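Local coordinates for protein COMB10 (Helicobacter pylori, PDB 2BHV) that probably forms part of the periplasmic core of the Com type IV secretion system, as a member of the TrbI/VirB10 family, at residues P113-T121 and P235-F244. Residues are numbered along the deposited sequence; the frame is centred on the assembly and turned at random.
Sequences PHGINIMLT and PRENEVIAEF
Asn-117 grips the neighbouring strand through both its backbone groups: its N donates to Asn-238 O over 2.8 Å, and its O accepts from Val-240 N. This is the signature of parallel beta pairing, in which one residue reaches two partners that flank the residue opposite it, here Glu-239. Val-240 does the same from the other strand: its N serves Asn-117 and its O takes Met-119 N at 2.7 Å, the two partners flanking Ile-118. A longer bond, from Ala-242 N to Met-119 O (3.2 Å), closes the series. Strands 117-119 and 239-241, 15° from parallel, thus become neighbours in the mixed sheet of this VirB10-type periplasmic domain, with strand 103-111 on the far side of 117-119 and strand 229-231 on the far side of 239-245.

Beyond the pairing, the type I' turn Arg-236 to Glu-239 brings in a side-chain bond. With Asn-238 CG beside its own backbone N (chi1 -75°), ND2 reaches Gly-115 O at 3.2 Å. The bond is straight at the hydrogen (169°), and the acceptor lies in the amide plane, yet the donor stands above the plane of the carbonyl.

The two sheet faces are packed differently. On the buried one, Ile-118 and Val-240 stand next to each other with their branches directed alike, CG2 of the isoleucine 4.1 Å from CG1 of the valine; Phe-232 and Pro-233 adjoin this pair. On the other face the bent chain of Met-119 carries its terminal CE across the Glu-239 side chain, 3.7 Å from Glu-239 CG. Farther along, Leu-120 and Phe-244 meet at about a right angle, Leu-120 CD2 lying 4.0 Å from Phe-244 CZ at the ring's outer end.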
ATOM      1  N   PRO A 113     -14.566 -37.273 -18.446  1.00 46.91           N
ATOM      2  CA  PRO A 113     -15.559 -37.119 -19.496  1.00 47.06           C
ATOM      3  C   PRO A 113     -16.538 -38.307 -19.569  1.00 47.30           C
ATOM      4  O   PRO A 113     -17.700 -38.143 -19.998  1.00 47.32           O
ATOM      5  CB  PRO A 113     -14.708 -37.048 -20.766  1.00 47.06           C
ATOM      6  CG  PRO A 113     -13.369 -36.592 -20.301  1.00 47.07           C
ATOM      7  CD  PRO A 113     -13.193 -37.249 -18.984  1.00 46.93           C
ATOM      8  N   HIS A 114     -16.080 -39.490 -19.169  1.00 47.33           N
ATOM      9  CA  HIS A 114     -16.973 -40.642 -19.124  1.00 47.52           C
ATOM     10  C   HIS A 114     -17.856 -40.633 -17.890  1.00 47.50           C
ATOM     11  O   HIS A 114     -18.836 -41.366 -17.831  1.00 47.72           O
ATOM     12  CB  HIS A 114     -16.202 -41.953 -19.256  1.00 47.59           C
ATOM     13  CG  HIS A 114     -15.931 -42.338 -20.680  1.00 48.73           C
ATOM     14  ND1 HIS A 114     -15.990 -41.428 -21.724  1.00 49.30           N
ATOM     15  CD2 HIS A 114     -15.587 -43.526 -21.237  1.00 49.09           C
ATOM     16  CE1 HIS A 114     -15.709 -42.042 -22.862  1.00 49.09           C
ATOM     17  NE2 HIS A 114     -15.454 -43.315 -22.594  1.00 49.96           N
ATOM     18  N   GLY A 115     -17.506 -39.799 -16.913  1.00 47.44           N
ATOM     19  CA  GLY A 115     -18.352 -39.577 -15.750  1.00 47.17           C
ATOM     20  C   GLY A 115     -17.953 -40.349 -14.514  1.00 47.14           C
ATOM     21  O   GLY A 115     -18.773 -40.540 -13.622  1.00 47.22           O
ATOM     22  N   ILE A 116     -16.704 -40.803 -14.447  1.00 47.09           N
ATOM     23  CA  ILE A 116     -16.212 -41.382 -13.193  1.00 47.22           C
ATOM     24  C   ILE A 116     -15.804 -40.248 -12.257  1.00 46.97           C
ATOM     25  O   ILE A 116     -15.123 -39.312 -12.675  1.00 46.79           O
ATOM     26  CB  ILE A 116     -15.067 -42.458 -13.379  1.00 47.14           C
ATOM     27  CG1 ILE A 116     -13.673 -41.828 -13.386  1.00 47.46           C
ATOM     28  CG2 ILE A 116     -15.314 -43.334 -14.617  1.00 47.01           C
ATOM     29  CD1 ILE A 116     -12.542 -42.783 -13.826  1.00 47.96           C
ATOM     30  N   ASN A 117     -16.262 -40.320 -11.007  1.00 46.87           N
ATOM     31  CA  ASN A 117     -15.921 -39.320 -10.008  1.00 46.79           C
ATOM     32  C   ASN A 117     -14.688 -39.672  -9.196  1.00 46.66           C
ATOM     33  O   ASN A 117     -14.638 -40.716  -8.552  1.00 46.90           O
ATOM     34  CB  ASN A 117     -17.099 -39.079  -9.079  1.00 46.88           C
ATOM     35  CG  ASN A 117     -18.001 -37.977  -9.573  1.00 47.50           C
ATOM     36  OD1 ASN A 117     -18.062 -36.893  -8.971  1.00 48.15           O
ATOM     37  ND2 ASN A 117     -18.695 -38.228 -10.688  1.00 47.44           N
ATOM     38  N   ILE A 118     -13.692 -38.799  -9.235  1.00 46.39           N
ATOM     39  CA  ILE A 118     -12.519 -38.953  -8.396  1.00 46.27           C
ATOM     40  C   ILE A 118     -12.605 -37.989  -7.216  1.00 46.45           C
ATOM     41  O   ILE A 118     -12.546 -36.775  -7.407  1.00 46.49           O
ATOM     42  CB  ILE A 118     -11.243 -38.690  -9.195  1.00 46.18           C
ATOM     43  CG1 ILE A 118     -11.260 -39.504 -10.495  1.00 46.07           C
ATOM     44  CG2 ILE A 118     -10.024 -39.032  -8.361  1.00 46.06           C
ATOM     45  CD1 ILE A 118     -10.188 -39.119 -11.499  1.00 45.82           C
ATOM     46  N   MET A 119     -12.768 -38.534  -6.008  1.00 46.46           N
ATOM     47  CA  MET A 119     -12.755 -37.724  -4.783  1.00 46.67           C
ATOM     48  C   MET A 119     -11.358 -37.327  -4.341  1.00 46.56           C
ATOM     49  O   MET A 119     -10.441 -38.150  -4.332  1.00 46.64           O
ATOM     50  CB  MET A 119     -13.447 -38.442  -3.632  1.00 46.89           C
ATOM     51  CG  MET A 119     -14.745 -37.796  -3.227  1.00 47.94           C
ATOM     52  SD  MET A 119     -15.831 -37.604  -4.649  1.00 51.35           S
ATOM     53  CE  MET A 119     -16.222 -39.329  -5.043  1.00 48.14           C
ATOM     54  N   LEU A 120     -11.212 -36.059  -3.975  1.00 46.43           N
ATOM     55  CA  LEU A 120      -9.974 -35.542  -3.408  1.00 46.36           C
ATOM     56  C   LEU A 120     -10.229 -35.085  -1.971  1.00 46.52           C
ATOM     57  O   LEU A 120      -9.432 -35.366  -1.075  1.00 46.79           O
ATOM     58  CB  LEU A 120      -9.421 -34.400  -4.265  1.00 46.08           C
ATOM     59  CG  LEU A 120      -9.225 -34.738  -5.751  1.00 45.95           C
ATOM     60  CD1 LEU A 120      -9.253 -33.489  -6.609  1.00 45.60           C
ATOM     61  CD2 LEU A 120      -7.938 -35.525  -6.009  1.00 45.93           C
ATOM     62  N   THR A 121     -11.345 -34.387  -1.762  1.00 46.65           N
ATOM     63  CA  THR A 121     -11.792 -33.972  -0.434  1.00 46.82           C
ATOM     64  C   THR A 121     -13.325 -33.884  -0.428  1.00 47.06           C
ATOM     65  O   THR A 121     -13.918 -33.219  -1.279  1.00 47.25           O
ATOM     66  CB  THR A 121     -11.178 -32.604  -0.019  1.00 46.88           C
ATOM     67  OG1 THR A 121      -9.744 -32.628  -0.172  1.00 46.96           O
ATOM     68  CG2 THR A 121     -11.522 -32.277   1.430  1.00 46.72           C
ATOM     69  N   PRO A 235     -11.505 -47.691 -10.356  1.00 46.77           N
ATOM     70  CA  PRO A 235     -12.856 -47.200 -10.086  1.00 46.86           C
ATOM     71  C   PRO A 235     -13.863 -48.312  -9.885  1.00 46.99           C
ATOM     72  O   PRO A 235     -13.922 -49.249 -10.686  1.00 47.13           O
ATOM     73  CB  PRO A 235     -13.209 -46.403 -11.348  1.00 46.86           C
ATOM     74  CG  PRO A 235     -12.293 -46.911 -12.403  1.00 46.94           C
ATOM     75  CD  PRO A 235     -11.029 -47.278 -11.688  1.00 46.88           C
ATOM     76  N   ARG A 236     -14.639 -48.203  -8.807  1.00 47.07           N
ATOM     77  CA  ARG A 236     -15.774 -49.089  -8.556  1.00 47.16           C
ATOM     78  C   ARG A 236     -17.076 -48.293  -8.632  1.00 47.21           C
ATOM     79  O   ARG A 236     -17.244 -47.301  -7.907  1.00 47.27           O
ATOM     80  CB  ARG A 236     -15.631 -49.767  -7.188  1.00 47.07           C
ATOM     81  CG  ARG A 236     -16.889 -50.485  -6.694  1.00 47.38           C
ATOM     82  CD  ARG A 236     -16.539 -51.826  -6.030  1.00 48.32           C
ATOM     83  NE  ARG A 236     -16.706 -52.990  -6.927  1.00 48.98           N
ATOM     84  CZ  ARG A 236     -15.886 -53.331  -7.933  1.00 48.94           C
ATOM     85  NH1 ARG A 236     -14.804 -52.601  -8.224  1.00 48.20           N
ATOM     86  NH2 ARG A 236     -16.154 -54.413  -8.662  1.00 48.56           N
ATOM     87  N   GLU A 237     -17.981 -48.721  -9.513  1.00 47.17           N
ATOM     88  CA  GLU A 237     -19.269 -48.038  -9.726  1.00 47.33           C
ATOM     89  C   GLU A 237     -19.072 -46.528  -9.895  1.00 47.55           C
ATOM     90  O   GLU A 237     -19.646 -45.713  -9.143  1.00 47.73           O
ATOM     91  CB  GLU A 237     -20.254 -48.335  -8.588  1.00 47.19           C
ATOM     92  CG  GLU A 237     -20.708 -49.784  -8.523  1.00 47.47           C
ATOM     93  CD  GLU A 237     -21.088 -50.210  -7.111  1.00 48.17           C
ATOM     94  OE1 GLU A 237     -21.265 -49.321  -6.237  1.00 47.97           O
ATOM     95  OE2 GLU A 237     -21.205 -51.436  -6.880  1.00 47.94           O
ATOM     96  N   ASN A 238     -18.235 -46.165 -10.867  1.00 47.58           N
ATOM     97  CA  ASN A 238     -17.973 -44.758 -11.211  1.00 47.69           C
ATOM     98  C   ASN A 238     -17.357 -43.894 -10.109  1.00 47.66           C
ATOM     99  O   ASN A 238     -17.464 -42.662 -10.145  1.00 47.95           O
ATOM    100  CB  ASN A 238     -19.236 -44.089 -11.763  1.00 47.71           C
ATOM    101  CG  ASN A 238     -19.546 -44.533 -13.181  1.00 48.59           C
ATOM    102  OD1 ASN A 238     -19.763 -45.730 -13.448  1.00 48.36           O
ATOM    103  ND2 ASN A 238     -19.565 -43.571 -14.107  1.00 49.31           N
ATOM    104  N   GLU A 239     -16.690 -44.527  -9.148  1.00 47.43           N
ATOM    105  CA  GLU A 239     -16.146 -43.785  -8.021  1.00 47.24           C
ATOM    106  C   GLU A 239     -14.695 -44.151  -7.698  1.00 47.00           C
ATOM    107  O   GLU A 239     -14.348 -45.327  -7.622  1.00 47.18           O
ATOM    108  CB  GLU A 239     -17.042 -43.975  -6.804  1.00 47.27           C
ATOM    109  CG  GLU A 239     -16.959 -42.844  -5.804  1.00 47.74           C
ATOM    110  CD  GLU A 239     -18.299 -42.528  -5.178  1.00 48.38           C
ATOM    111  OE1 GLU A 239     -19.122 -43.461  -5.004  1.00 48.25           O
ATOM    112  OE2 GLU A 239     -18.523 -41.337  -4.868  1.00 48.90           O
ATOM    113  N   VAL A 240     -13.853 -43.134  -7.530  1.00 46.61           N
ATOM    114  CA  VAL A 240     -12.478 -43.330  -7.094  1.00 46.43           C
ATOM    115  C   VAL A 240     -12.243 -42.452  -5.883  1.00 46.53           C
ATOM    116  O   VAL A 240     -12.384 -41.226  -5.963  1.00 46.84           O
ATOM    117  CB  VAL A 240     -11.449 -42.949  -8.190  1.00 46.31           C
ATOM    118  CG1 VAL A 240     -10.020 -43.094  -7.672  1.00 46.13           C
ATOM    119  CG2 VAL A 240     -11.638 -43.801  -9.428  1.00 46.25           C
ATOM    120  N   ILE A 241     -11.905 -43.075  -4.760  1.00 46.40           N
ATOM    121  CA  ILE A 241     -11.499 -42.327  -3.588  1.00 46.41           C
ATOM    122  C   ILE A 241      -9.971 -42.281  -3.570  1.00 46.45           C
ATOM    123  O   ILE A 241      -9.320 -43.274  -3.261  1.00 46.71           O
ATOM    124  CB  ILE A 241     -12.089 -42.915  -2.287  1.00 46.27           C
ATOM    125  CG1 ILE A 241     -13.616 -42.891  -2.351  1.00 46.39           C
ATOM    126  CG2 ILE A 241     -11.631 -42.112  -1.083  1.00 46.31           C
ATOM    127  CD1 ILE A 241     -14.292 -43.741  -1.289  1.00 46.64           C
ATOM    128  N   ALA A 242      -9.413 -41.125  -3.923  1.00 46.22           N
ATOM    129  CA  ALA A 242      -7.975 -40.968  -4.061  1.00 46.08           C
ATOM    130  C   ALA A 242      -7.267 -41.116  -2.724  1.00 46.12           C
ATOM    131  O   ALA A 242      -7.828 -40.775  -1.693  1.00 46.14           O
ATOM    132  CB  ALA A 242      -7.660 -39.625  -4.676  1.00 45.92           C
ATOM    133  N   GLU A 243      -6.037 -41.631  -2.752  1.00 46.30           N
ATOM    134  CA  GLU A 243      -5.197 -41.718  -1.544  1.00 46.51           C
ATOM    135  C   GLU A 243      -3.955 -40.860  -1.649  1.00 46.60           C
ATOM    136  O   GLU A 243      -3.237 -40.928  -2.640  1.00 46.74           O
ATOM    137  CB  GLU A 243      -4.759 -43.146  -1.296  1.00 46.44           C
ATOM    138  CG  GLU A 243      -5.816 -44.027  -0.718  1.00 46.68           C
ATOM    139  CD  GLU A 243      -5.431 -45.486  -0.834  1.00 47.50           C
ATOM    140  OE1 GLU A 243      -4.315 -45.846  -0.361  1.00 47.65           O
ATOM    141  OE2 GLU A 243      -6.238 -46.263  -1.417  1.00 47.53           O
ATOM    142  N   PHE A 244      -3.692 -40.076  -0.614  1.00 46.80           N
ATOM    143  CA  PHE A 244      -2.544 -39.184  -0.609  1.00 47.14           C
ATOM    144  C   PHE A 244      -1.451 -39.757   0.270  1.00 47.42           C
ATOM    145  O   PHE A 244      -1.531 -39.664   1.496  1.00 47.64           O
ATOM    146  CB  PHE A 244      -2.954 -37.796  -0.115  1.00 47.04           C
ATOM    147  CG  PHE A 244      -4.014 -37.138  -0.963  1.00 47.27           C
ATOM    148  CD1 PHE A 244      -5.364 -37.407  -0.747  1.00 47.21           C
ATOM    149  CD2 PHE A 244      -3.668 -36.245  -1.978  1.00 47.23           C
ATOM    150  CE1 PHE A 244      -6.346 -36.798  -1.534  1.00 47.15           C
ATOM    151  CE2 PHE A 244      -4.645 -35.635  -2.757  1.00 46.71           C
ATOM    152  CZ  PHE A 244      -5.980 -35.915  -2.537  1.00 46.89           C
TER